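Local coordinates for protein glycoside Hydrolase (Bacteroides uniformis, PDB 5T9X) that probably hydrolyses agarose-type galactans as a family 16 glycoside hydrolase of a human gut bacterium, at residues I107-I113 against G146-V152; G118-T124 against N327-D332; Y163-K169 against D250-V256; M175-W180 against I300-Q306. One frame throughout, in Å; residues are numbered along the deposited sequence.

Interaction 1 of 4, residues I107-I113 against G146-V152; sequences IWQRDHI and GTYTGCV
Trp-108 lays its indole across Cys-151, with Cys-151 CB 3.5 Å from the centroid of the Trp-108 five-membered ring and almost straight above it. Cys-151 SG, opposite its own backbone N (chi1 -169°), thereby sits over the six-membered ring on the same face, a sulfur-aromatic contact. The indole N-H points on to Met-303 O in the next strand, so the ring is fixed at its edge as well as on this face.

On the other side of the strand pair, Gln-109 reaches the Tyr-148 ring with its CG, 3.7 Å from Tyr-148 CG and over the ring face. The His-112 imidazole makes an offset edge-to-face pair with the same tyrosine, whose edge turns toward the histidine face at 83°. Asp-111 OD1 accepts a hydrogen bond from His-112 ND1 at 2.7 Å, in the imidazole plane, and Ser-125 meets NE2, together settling the ring's rotation. Farther along, Ile-113 CD1 touches Val-152 CG2 at 3.6 Å.

Backbone bonds run from Ile-107 N to Thr-147 O (2.9 Å), from Thr-149 N to Ile-107 O, and from Gln-109 N to Thr-149 O (2.8 Å). This zigzag marks a short parallel pairing at the margin of an otherwise antiparallel beta-sandwich sheet.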
# COMPACT_ATOMS: atom_id res chain seq x y z
N ILE A 107 -3.68 -13.50 8.05
CA ILE A 107 -3.80 -14.70 7.22
C ILE A 107 -4.62 -14.28 5.99
O ILE A 107 -5.84 -14.18 6.06
CB ILE A 107 -4.52 -15.85 7.95
CG1 ILE A 107 -3.81 -16.22 9.26
CG2 ILE A 107 -4.63 -17.08 7.04
CD1 ILE A 107 -4.66 -17.14 10.13
N TRP A 108 -3.94 -14.02 4.87
CA TRP A 108 -4.61 -13.61 3.66
C TRP A 108 -5.48 -14.73 3.11
O TRP A 108 -5.15 -15.91 3.25
CB TRP A 108 -3.59 -13.15 2.63
CG TRP A 108 -2.92 -11.85 3.00
CD1 TRP A 108 -3.52 -10.72 3.47
CD2 TRP A 108 -1.53 -11.53 2.88
NE1 TRP A 108 -2.59 -9.72 3.67
CE2 TRP A 108 -1.37 -10.20 3.30
CE3 TRP A 108 -0.42 -12.24 2.45
CZ2 TRP A 108 -0.14 -9.58 3.32
CZ3 TRP A 108 0.78 -11.64 2.46
CH2 TRP A 108 0.93 -10.32 2.90
N GLN A 109 -6.61 -14.32 2.54
CA GLN A 109 -7.62 -15.22 1.98
C GLN A 109 -8.06 -14.67 0.63
O GLN A 109 -8.36 -13.48 0.52
CB GLN A 109 -8.84 -15.27 2.89
CG GLN A 109 -8.58 -15.76 4.30
CD GLN A 109 -8.27 -17.25 4.35
OE1 GLN A 109 -7.18 -17.65 4.70
NE2 GLN A 109 -9.23 -18.06 3.97
N ARG A 110 -8.14 -15.53 -0.38
CA ARG A 110 -8.61 -15.11 -1.71
C ARG A 110 -10.03 -14.52 -1.68
O ARG A 110 -10.32 -13.50 -2.33
CB ARG A 110 -8.54 -16.27 -2.71
CG ARG A 110 -7.13 -16.73 -3.04
CD ARG A 110 -7.08 -17.84 -4.06
NE ARG A 110 -5.71 -18.29 -4.22
CZ ARG A 110 -4.77 -17.68 -4.95
NH1 ARG A 110 -5.01 -16.56 -5.63
NH2 ARG A 110 -3.54 -18.21 -5.00
N ASP A 111 -10.90 -15.15 -0.90
CA ASP A 111 -12.31 -14.74 -0.87
C ASP A 111 -12.56 -13.46 -0.09
O ASP A 111 -13.69 -13.02 -0.04
CB ASP A 111 -13.22 -15.90 -0.36
CG ASP A 111 -13.04 -16.21 1.13
OD1 ASP A 111 -12.44 -15.42 1.89
OD2 ASP A 111 -13.52 -17.26 1.56
N HIS A 112 -11.53 -12.88 0.53
CA HIS A 112 -11.63 -11.55 1.13
C HIS A 112 -11.35 -10.42 0.14
O HIS A 112 -11.32 -9.24 0.53
CB HIS A 112 -10.75 -11.46 2.38
CG HIS A 112 -11.37 -12.12 3.57
ND1 HIS A 112 -11.77 -13.44 3.56
CD2 HIS A 112 -11.71 -11.64 4.79
CE1 HIS A 112 -12.32 -13.74 4.73
NE2 HIS A 112 -12.30 -12.66 5.49
N ILE A 113 -11.14 -10.77 -1.14
CA ILE A 113 -10.99 -9.79 -2.23
C ILE A 113 -12.21 -9.79 -3.13
O ILE A 113 -12.65 -10.85 -3.59
CB ILE A 113 -9.81 -10.15 -3.14
CG1 ILE A 113 -8.52 -10.20 -2.34
CG2 ILE A 113 -9.73 -9.21 -4.33
CD1 ILE A 113 -8.17 -8.92 -1.61
N GLY A 146 -5.78 -15.71 14.68
CA GLY A 146 -5.55 -15.18 13.35
C GLY A 146 -6.58 -14.16 12.93
O GLY A 146 -7.69 -14.13 13.46
N THR A 147 -6.21 -13.32 11.97
CA THR A 147 -7.09 -12.33 11.41
C THR A 147 -7.11 -12.53 9.90
O THR A 147 -6.09 -12.41 9.27
CB THR A 147 -6.59 -10.95 11.77
OG1 THR A 147 -6.37 -10.89 13.20
CG2 THR A 147 -7.59 -9.91 11.37
N TYR A 148 -8.26 -12.89 9.34
CA TYR A 148 -8.38 -13.11 7.91
C TYR A 148 -8.55 -11.77 7.22
O TYR A 148 -9.30 -10.91 7.69
CB TYR A 148 -9.61 -13.95 7.57
CG TYR A 148 -9.57 -15.42 7.87
CD1 TYR A 148 -8.50 -16.03 8.54
CD2 TYR A 148 -10.67 -16.22 7.52
CE1 TYR A 148 -8.51 -17.40 8.80
CE2 TYR A 148 -10.69 -17.58 7.77
CZ TYR A 148 -9.61 -18.17 8.41
OH TYR A 148 -9.63 -19.51 8.66
N THR A 149 -7.85 -11.59 6.11
CA THR A 149 -8.02 -10.41 5.29
C THR A 149 -7.58 -10.73 3.87
O THR A 149 -7.53 -11.91 3.50
CB THR A 149 -7.31 -9.20 5.91
OG1 THR A 149 -7.73 -8.01 5.24
CG2 THR A 149 -5.79 -9.33 5.82
N GLY A 150 -7.29 -9.72 3.07
CA GLY A 150 -6.95 -9.96 1.66
C GLY A 150 -5.71 -9.27 1.13
O GLY A 150 -5.24 -8.31 1.70
N CYS A 151 -5.20 -9.79 0.02
CA CYS A 151 -4.03 -9.25 -0.65
C CYS A 151 -4.17 -9.43 -2.15
O CYS A 151 -4.60 -10.48 -2.63
CB CYS A 151 -2.79 -9.99 -0.17
SG CYS A 151 -1.24 -9.23 -0.67
N VAL A 152 -3.77 -8.41 -2.90
CA VAL A 152 -3.84 -8.39 -4.35
C VAL A 152 -2.46 -8.07 -4.91
O VAL A 152 -1.71 -7.26 -4.34
CB VAL A 152 -4.86 -7.32 -4.76
CG1 VAL A 152 -4.75 -6.91 -6.21
CG2 VAL A 152 -6.27 -7.82 -4.47

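Interaction 2 of 4, residues G118-T124 against N327-D332; sequences GCLRIET and NTFLVD. With NA (sodium ion), chain D.
The Arg-121 guanidinium carries two methyls over one face: Leu-330 CD2 lies 3.7 Å from Arg-121 NH1, and Thr-328 CG2 lies 3.8 Å from Arg-121 NH2. The arginine bends at chi3 (55°), which folds its planar end back over these neighbours, while the arginine and leucine side chains lie side by side, Arg-121 CG against Leu-330 CD2. The other flat group, the Phe-329 ring, has Val-331 CG2 on one face and is met obliquely by Ile-122 CD1. It lies on the face of the strand pair that also bears Leu-120, Ile-122 and Val-331, and reaches Met-303 and Ala-168 in the sandwich interior.

The strands are antiparallel. Leu-120 pairs with Val-331, and Ile-122 with Phe-329, each through two backbone bonds; Leu-120 N to Val-331 O is 2.8 Å and Phe-329 N to Ile-122 O is 3.0 Å.

At the far end, Gly-118 O binds the sodium ion at 2.4 Å. Asp-332 grips it twice, through its backbone O at 2.4 Å and its OD1 at 2.2 Å. With CG anti to N (chi1 -175°), the carboxylate swings round to the metal on which its own carbonyl also converges. Glu-51, Asp-75 and Asn-77 complete the shell. The sodium ion probably offsets the repulsion between oxygens brought this close, tying this end of the strand pair to the N-terminal part of the chain.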
# COMPACT_ATOMS: atom_id res chain seq x y z
N GLY A 118 -17.89 -0.05 -8.21
CA GLY A 118 -16.78 0.77 -8.67
C GLY A 118 -15.49 0.75 -7.85
O GLY A 118 -14.61 1.58 -8.14
N CYS A 119 -15.35 -0.17 -6.87
CA CYS A 119 -14.13 -0.28 -6.09
C CYS A 119 -13.60 -1.69 -5.92
O CYS A 119 -14.36 -2.64 -5.82
CB CYS A 119 -14.35 0.24 -4.68
SG CYS A 119 -14.80 1.96 -4.67
N LEU A 120 -12.28 -1.79 -5.83
CA LEU A 120 -11.62 -2.94 -5.23
C LEU A 120 -11.91 -2.88 -3.74
O LEU A 120 -11.79 -1.83 -3.12
CB LEU A 120 -10.12 -2.85 -5.46
CG LEU A 120 -9.27 -3.93 -4.81
CD1 LEU A 120 -9.66 -5.29 -5.35
CD2 LEU A 120 -7.81 -3.63 -5.06
N ARG A 121 -12.34 -3.99 -3.18
CA ARG A 121 -12.76 -4.06 -1.79
C ARG A 121 -11.99 -5.18 -1.10
O ARG A 121 -11.97 -6.32 -1.60
CB ARG A 121 -14.27 -4.31 -1.69
CG ARG A 121 -15.16 -3.38 -2.52
CD ARG A 121 -16.63 -3.84 -2.53
NE ARG A 121 -17.09 -3.97 -1.15
CZ ARG A 121 -17.62 -2.99 -0.40
NH1 ARG A 121 -17.88 -1.76 -0.92
NH2 ARG A 121 -17.92 -3.26 0.87
N ILE A 122 -11.34 -4.86 0.02
CA ILE A 122 -10.64 -5.85 0.80
C ILE A 122 -11.28 -5.90 2.17
O ILE A 122 -11.22 -4.92 2.87
CB ILE A 122 -9.16 -5.50 0.93
CG1 ILE A 122 -8.56 -5.39 -0.45
CG2 ILE A 122 -8.41 -6.56 1.76
CD1 ILE A 122 -7.08 -5.15 -0.42
N GLU A 123 -11.87 -7.03 2.53
CA GLU A 123 -12.51 -7.16 3.85
C GLU A 123 -11.63 -7.83 4.91
O GLU A 123 -10.61 -8.44 4.61
CB GLU A 123 -13.92 -7.79 3.76
CG GLU A 123 -14.08 -9.25 3.32
CD GLU A 123 -15.48 -9.84 3.69
OE1 GLU A 123 -16.46 -9.05 3.80
OE2 GLU A 123 -15.60 -11.08 3.90
N THR A 124 -12.04 -7.68 6.16
CA THR A 124 -11.42 -8.32 7.30
C THR A 124 -12.46 -9.04 8.17
O THR A 124 -13.49 -8.47 8.48
CB THR A 124 -10.71 -7.26 8.13
OG1 THR A 124 -9.77 -6.62 7.29
CG2 THR A 124 -9.98 -7.87 9.30
N ASN A 327 -13.96 -2.21 8.41
CA ASN A 327 -12.77 -3.03 8.20
C ASN A 327 -12.63 -3.46 6.76
O ASN A 327 -12.04 -4.48 6.47
CB ASN A 327 -12.79 -4.21 9.16
CG ASN A 327 -12.80 -3.77 10.62
OD1 ASN A 327 -11.79 -3.34 11.16
ND2 ASN A 327 -13.95 -3.85 11.24
N THR A 328 -13.17 -2.63 5.86
CA THR A 328 -13.05 -2.82 4.43
C THR A 328 -12.21 -1.66 3.88
O THR A 328 -12.55 -0.50 4.06
CB THR A 328 -14.46 -2.88 3.80
OG1 THR A 328 -15.12 -4.08 4.23
CG2 THR A 328 -14.39 -2.91 2.30
N PHE A 329 -11.09 -1.98 3.23
CA PHE A 329 -10.28 -1.01 2.47
C PHE A 329 -10.84 -0.94 1.05
O PHE A 329 -11.12 -2.00 0.45
CB PHE A 329 -8.82 -1.47 2.47
CG PHE A 329 -7.84 -0.54 1.84
CD1 PHE A 329 -8.01 0.83 1.87
CD2 PHE A 329 -6.69 -1.05 1.25
CE1 PHE A 329 -7.08 1.67 1.28
CE2 PHE A 329 -5.74 -0.22 0.68
CZ PHE A 329 -5.94 1.15 0.68
N LEU A 330 -11.02 0.28 0.54
CA LEU A 330 -11.63 0.55 -0.78
C LEU A 330 -10.66 1.28 -1.67
O LEU A 330 -10.09 2.29 -1.25
CB LEU A 330 -12.86 1.45 -0.65
CG LEU A 330 -14.02 0.91 0.18
CD1 LEU A 330 -15.16 1.91 0.36
CD2 LEU A 330 -14.53 -0.38 -0.44
N VAL A 331 -10.47 0.78 -2.88
CA VAL A 331 -9.69 1.48 -3.87
C VAL A 331 -10.55 1.62 -5.10
O VAL A 331 -10.96 0.62 -5.71
CB VAL A 331 -8.40 0.74 -4.22
CG1 VAL A 331 -7.70 1.40 -5.40
CG2 VAL A 331 -7.48 0.72 -3.00
N ASP A 332 -10.82 2.87 -5.43
CA ASP A 332 -11.73 3.26 -6.50
C ASP A 332 -11.02 3.09 -7.81
O ASP A 332 -11.60 2.64 -8.79
CB ASP A 332 -12.14 4.72 -6.29
CG ASP A 332 -13.19 5.23 -7.27
OD1 ASP A 332 -13.71 4.48 -8.15
OD2 ASP A 332 -13.47 6.45 -7.16
NA NA D . -13.75 3.01 -9.78

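Interaction 3 of 4, residues Y163-K169 against D250-V256; sequences YVEAYAK and DFHRVGV
This antiparallel strand pair belongs to the sheet of the beta-sandwich that also holds strand 329-341, and at one end Phe-251 is wedged between Tyr-167 and Lys-169. Phe-251 CB sits over the Tyr-167 ring face, 3.6 Å from Tyr-167 CZ. Lys-169 CB in turn lies over the centre of the Phe-251 ring, 3.8 Å from Phe-251 CE1, and Lys-169 CD follows along the same ring. A chi1 of -175° stretches the lysine away from its own N and lays the methylenes across the phenyl before NZ goes on to Arg-248 O. Replacing Phe-251 with an alanine would probably uncover the Lys-169 methylenes and leave that chain held mainly by its NZ.

Next along this face, Arg-253 CG packs 3.6 Å from Tyr-167 CD1. Arg-253 CD also comes 3.5 Å from Glu-165 OE1, but the charged ends stay beyond salt-bridge range; Glu-165 pairs with Arg-335 instead. Gly-255 comes very close to the opposing strand, its CA 3.8 Å from Glu-165 CA, and a side chain there would run into Val-164 O.

Six backbone bonds join three pairs, among them Ala-166 N to Val-254 O at 2.9 Å. Val-164, Ala-168, Val-254 and Val-256 turn the other way, toward Met-181, Ile-192 and Ile-193 of the second sheet, as expected in the jelly-roll core of family 16 enzymes.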
# COMPACT_ATOMS: atom_id res chain seq x y z
N TYR A 163 4.82 6.76 -12.75
CA TYR A 163 3.98 7.43 -11.76
C TYR A 163 2.86 6.49 -11.45
O TYR A 163 2.18 6.06 -12.36
CB TYR A 163 3.44 8.75 -12.29
CG TYR A 163 2.60 9.45 -11.27
CD1 TYR A 163 3.16 9.95 -10.10
CD2 TYR A 163 1.23 9.63 -11.47
CE1 TYR A 163 2.39 10.59 -9.14
CE2 TYR A 163 0.45 10.27 -10.50
CZ TYR A 163 1.04 10.74 -9.35
OH TYR A 163 0.29 11.39 -8.40
N VAL A 164 2.72 6.12 -10.18
CA VAL A 164 1.65 5.19 -9.74
C VAL A 164 0.82 5.92 -8.70
O VAL A 164 1.40 6.44 -7.74
CB VAL A 164 2.21 3.91 -9.12
CG1 VAL A 164 1.09 2.95 -8.72
CG2 VAL A 164 3.21 3.23 -10.07
N GLU A 165 -0.50 5.99 -8.91
CA GLU A 165 -1.39 6.78 -8.04
C GLU A 165 -2.60 5.95 -7.72
O GLU A 165 -3.20 5.43 -8.63
CB GLU A 165 -1.80 8.11 -8.71
CG GLU A 165 -2.35 9.19 -7.78
CD GLU A 165 -2.74 10.50 -8.50
OE1 GLU A 165 -3.73 10.45 -9.27
OE2 GLU A 165 -2.13 11.58 -8.30
N ALA A 166 -2.95 5.82 -6.44
CA ALA A 166 -4.22 5.22 -6.06
C ALA A 166 -5.16 6.28 -5.51
O ALA A 166 -4.72 7.29 -5.00
CB ALA A 166 -4.03 4.11 -5.06
N TYR A 167 -6.45 6.04 -5.71
CA TYR A 167 -7.54 6.82 -5.13
C TYR A 167 -8.25 5.85 -4.19
O TYR A 167 -8.86 4.85 -4.64
CB TYR A 167 -8.49 7.31 -6.23
CG TYR A 167 -9.47 8.39 -5.84
CD1 TYR A 167 -9.04 9.52 -5.17
CD2 TYR A 167 -10.81 8.33 -6.23
CE1 TYR A 167 -9.91 10.54 -4.85
CE2 TYR A 167 -11.71 9.35 -5.90
CZ TYR A 167 -11.24 10.47 -5.22
OH TYR A 167 -12.05 11.52 -4.85
N ALA A 168 -8.12 6.12 -2.90
CA ALA A 168 -8.42 5.12 -1.90
C ALA A 168 -8.99 5.71 -0.64
O ALA A 168 -8.68 6.86 -0.25
CB ALA A 168 -7.15 4.38 -1.56
N LYS A 169 -9.78 4.90 0.04
CA LYS A 169 -10.36 5.26 1.31
C LYS A 169 -9.83 4.30 2.37
O LYS A 169 -10.24 3.14 2.44
CB LYS A 169 -11.88 5.21 1.22
CG LYS A 169 -12.60 5.69 2.45
CD LYS A 169 -14.08 5.79 2.13
CE LYS A 169 -14.83 6.74 3.05
NZ LYS A 169 -14.91 6.11 4.39
N ASP A 250 -12.47 10.05 3.78
CA ASP A 250 -12.80 10.17 2.39
C ASP A 250 -11.80 9.43 1.49
O ASP A 250 -10.82 8.87 1.98
CB ASP A 250 -12.87 11.65 2.02
CG ASP A 250 -14.03 11.97 1.08
OD1 ASP A 250 -14.25 11.23 0.06
OD2 ASP A 250 -14.73 12.96 1.39
N PHE A 251 -12.10 9.42 0.18
CA PHE A 251 -11.17 9.02 -0.86
C PHE A 251 -10.10 10.10 -1.04
O PHE A 251 -10.39 11.29 -0.97
CB PHE A 251 -11.88 8.71 -2.19
CG PHE A 251 -12.65 7.43 -2.15
CD1 PHE A 251 -12.05 6.22 -2.51
CD2 PHE A 251 -13.97 7.40 -1.68
CE1 PHE A 251 -12.75 5.01 -2.45
CE2 PHE A 251 -14.68 6.21 -1.60
CZ PHE A 251 -14.07 5.00 -2.00
N HIS A 252 -8.84 9.66 -1.16
CA HIS A 252 -7.71 10.57 -1.43
C HIS A 252 -6.81 9.94 -2.47
O HIS A 252 -6.69 8.71 -2.54
CB HIS A 252 -6.91 10.86 -0.16
CG HIS A 252 -7.64 11.70 0.82
ND1 HIS A 252 -7.61 13.08 0.79
CD2 HIS A 252 -8.46 11.37 1.85
CE1 HIS A 252 -8.35 13.57 1.76
NE2 HIS A 252 -8.88 12.55 2.42
N ARG A 253 -6.22 10.79 -3.31
CA ARG A 253 -5.16 10.39 -4.20
C ARG A 253 -3.83 10.39 -3.44
O ARG A 253 -3.45 11.40 -2.85
CB ARG A 253 -5.05 11.36 -5.36
CG ARG A 253 -6.14 11.29 -6.42
CD ARG A 253 -5.91 12.46 -7.37
NE ARG A 253 -6.34 13.69 -6.73
CZ ARG A 253 -5.91 14.92 -7.00
NH1 ARG A 253 -4.98 15.16 -7.91
NH2 ARG A 253 -6.44 15.94 -6.33
N VAL A 254 -3.12 9.27 -3.47
CA VAL A 254 -1.72 9.21 -3.08
C VAL A 254 -0.95 8.50 -4.19
O VAL A 254 -1.30 7.40 -4.58
CB VAL A 254 -1.51 8.40 -1.80
CG1 VAL A 254 -0.07 8.60 -1.29
CG2 VAL A 254 -2.55 8.79 -0.76
N GLY A 255 0.11 9.14 -4.68
CA GLY A 255 0.98 8.54 -5.68
C GLY A 255 2.46 8.80 -5.46
O GLY A 255 2.85 9.64 -4.64
N VAL A 256 3.27 8.06 -6.23
CA VAL A 256 4.70 8.26 -6.22
C VAL A 256 5.21 8.35 -7.66
O VAL A 256 4.78 7.59 -8.53
CB VAL A 256 5.46 7.18 -5.39
CG1 VAL A 256 5.34 5.79 -6.00
CG2 VAL A 256 6.91 7.54 -5.26

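Interaction 4 of 4, residues M175-W180 against I300-Q306; sequences MASDVW and IINMEDQ
Trp-180 presses its ring on Ile-300 at the tight end of an antiparallel pair in the second sheet of the jelly-roll sandwich. Ile-300 CB sits over the ring face, and Ile-300 CG2 comes 3.5 Å from Trp-180 NE1. CG of the tryptophan stands between the backbone N and the carbonyl carbon (chi1 57°), which turns the indole across toward the neighbouring strand; the Asn-302 amide then lies at its edge. Six backbone bonds hold the strands, among them Asp-178 N to Asn-302 O at 2.9 Å.

The opposite face is wholly buried. Val-179, Ile-301 and Met-303 point inward there and pack on Phe-329 of the facing sheet. At the end of the pair, Met-303 CE touches Met-175 CB at 3.5 Å, while Met-175 SD crosses to Asp-305 CB at 3.6 Å.

The looser side lies around Glu-304, which is partly exposed and has an imidazole molecule, probably from the crystallisation liquor, beside it. Asp-178 OD2 approaches Glu-304 OE1 to 3.8 Å next to strand 188-195, which in this family typically carries the catalytic acids. An alanine in place of Glu-304 would probably leave the Asn-302 amide without this acceptor and freer to turn beside the tryptophan edge. The carboxylate is held on the anti side of each oxygen, by donors tilted out of its plane: Asn-302 ND2 reaches Glu-304 OE2 at 3.2 Å, and Gln-306, bonded through OE1 to Tyr-196 OH, brings its NE2 to Glu-304 OE1 at 3.1 Å, nearly straight at 167°.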
# COMPACT_ATOMS: atom_id res chain seq x y z
N MET A 175 -6.26 -2.30 11.55
CA MET A 175 -5.54 -2.90 10.42
C MET A 175 -4.84 -1.85 9.58
O MET A 175 -5.34 -0.74 9.41
CB MET A 175 -6.53 -3.61 9.49
CG MET A 175 -7.34 -4.75 10.11
SD MET A 175 -6.31 -6.20 10.38
CE MET A 175 -6.19 -6.84 8.71
N ALA A 176 -3.69 -2.21 9.02
CA ALA A 176 -3.04 -1.40 8.01
C ALA A 176 -3.80 -1.50 6.70
O ALA A 176 -4.23 -2.59 6.33
CB ALA A 176 -1.61 -1.87 7.81
N SER A 177 -3.99 -0.36 6.03
CA SER A 177 -4.45 -0.31 4.63
C SER A 177 -3.24 0.07 3.77
O SER A 177 -2.57 1.08 4.07
CB SER A 177 -5.54 0.75 4.48
OG SER A 177 -6.63 0.53 5.36
N ASP A 178 -2.92 -0.75 2.77
CA ASP A 178 -1.63 -0.66 2.05
C ASP A 178 -1.75 -0.72 0.54
O ASP A 178 -2.40 -1.62 -0.02
CB ASP A 178 -0.69 -1.81 2.42
CG ASP A 178 -0.35 -1.88 3.92
OD1 ASP A 178 0.17 -0.89 4.49
OD2 ASP A 178 -0.58 -2.96 4.51
N VAL A 179 -1.03 0.20 -0.10
CA VAL A 179 -0.75 0.16 -1.55
C VAL A 179 0.75 0.30 -1.71
O VAL A 179 1.31 1.29 -1.26
CB VAL A 179 -1.47 1.29 -2.31
CG1 VAL A 179 -1.19 1.23 -3.80
CG2 VAL A 179 -2.96 1.18 -2.07
N TRP A 180 1.41 -0.67 -2.35
CA TRP A 180 2.88 -0.71 -2.37
C TRP A 180 3.49 -1.56 -3.47
O TRP A 180 2.80 -2.26 -4.18
CB TRP A 180 3.43 -1.14 -0.99
CG TRP A 180 2.94 -2.45 -0.48
CD1 TRP A 180 1.66 -2.79 -0.18
CD2 TRP A 180 3.74 -3.59 -0.14
NE1 TRP A 180 1.60 -4.10 0.29
CE2 TRP A 180 2.86 -4.60 0.35
CE3 TRP A 180 5.10 -3.86 -0.22
CZ2 TRP A 180 3.32 -5.88 0.77
CZ3 TRP A 180 5.57 -5.13 0.21
CH2 TRP A 180 4.67 -6.13 0.69
N ILE A 300 1.25 -4.13 -5.13
CA ILE A 300 0.51 -4.87 -4.13
C ILE A 300 -0.50 -3.96 -3.41
O ILE A 300 -0.18 -2.83 -3.06
CB ILE A 300 1.45 -5.57 -3.12
CG1 ILE A 300 2.50 -6.40 -3.86
CG2 ILE A 300 0.68 -6.49 -2.16
CD1 ILE A 300 3.49 -7.05 -2.93
N ILE A 301 -1.72 -4.46 -3.24
CA ILE A 301 -2.73 -3.76 -2.50
C ILE A 301 -3.21 -4.75 -1.46
O ILE A 301 -3.61 -5.86 -1.84
CB ILE A 301 -3.91 -3.35 -3.42
CG1 ILE A 301 -3.42 -2.54 -4.62
CG2 ILE A 301 -4.95 -2.55 -2.65
CD1 ILE A 301 -4.48 -2.29 -5.68
N ASN A 302 -3.18 -4.38 -0.18
CA ASN A 302 -3.70 -5.29 0.84
C ASN A 302 -4.15 -4.64 2.13
O ASN A 302 -4.04 -3.43 2.30
CB ASN A 302 -2.63 -6.36 1.13
CG ASN A 302 -1.40 -5.82 1.87
OD1 ASN A 302 -1.47 -4.84 2.58
ND2 ASN A 302 -0.30 -6.53 1.77
N MET A 303 -4.65 -5.46 3.05
CA MET A 303 -4.59 -5.09 4.46
C MET A 303 -3.72 -6.08 5.26
O MET A 303 -3.55 -7.22 4.87
CB MET A 303 -5.97 -4.98 5.07
CG MET A 303 -6.93 -4.03 4.38
SD MET A 303 -8.62 -4.13 5.09
CE MET A 303 -8.38 -3.13 6.53
N GLU A 304 -3.19 -5.60 6.38
CA GLU A 304 -2.31 -6.37 7.25
C GLU A 304 -2.68 -6.09 8.71
O GLU A 304 -2.88 -4.95 9.09
CB GLU A 304 -0.83 -5.98 7.04
CG GLU A 304 -0.27 -6.33 5.67
CD GLU A 304 1.17 -5.85 5.40
OE1 GLU A 304 1.81 -5.24 6.30
OE2 GLU A 304 1.66 -6.09 4.25
N ASP A 305 -2.77 -7.14 9.51
CA ASP A 305 -2.70 -7.04 10.97
C ASP A 305 -1.24 -7.20 11.35
O ASP A 305 -0.76 -8.32 11.55
CB ASP A 305 -3.53 -8.14 11.63
CG ASP A 305 -3.85 -7.86 13.06
OD1 ASP A 305 -3.31 -6.87 13.64
OD2 ASP A 305 -4.67 -8.63 13.60
N GLN A 306 -0.52 -6.08 11.41
CA GLN A 306 0.93 -6.11 11.47
C GLN A 306 1.42 -6.55 12.84
O GLN A 306 0.84 -6.15 13.84
CB GLN A 306 1.50 -4.75 11.13
CG GLN A 306 1.38 -4.42 9.65
CD GLN A 306 1.78 -3.00 9.33
OE1 GLN A 306 1.86 -2.15 10.22
NE2 GLN A 306 2.00 -2.72 8.06

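Overall arrangement
Interactions 2 and 3 share one sheet, where strand 329-341 bonds to strand 162-169; interactions 1 and 4 share the other, where strand 140-154 bonds to strand 298-304. Interactions 2 and 4 meet across the sandwich, Phe-329 against Met-303, Val-179 and Ile-301, and apolar packing dominates between the sheets. Interaction 4 lies deepest and is almost wholly buried, with a polar cluster on the face turned from the core. Interactions 1 and 2 are also largely buried, and touch through Thr-149 OG1 and Glu-123 O, yet interaction 2 ends in a metal site. Interaction 3 is partly buried, with Glu-165, Tyr-167 and Arg-253 on the face away from the core.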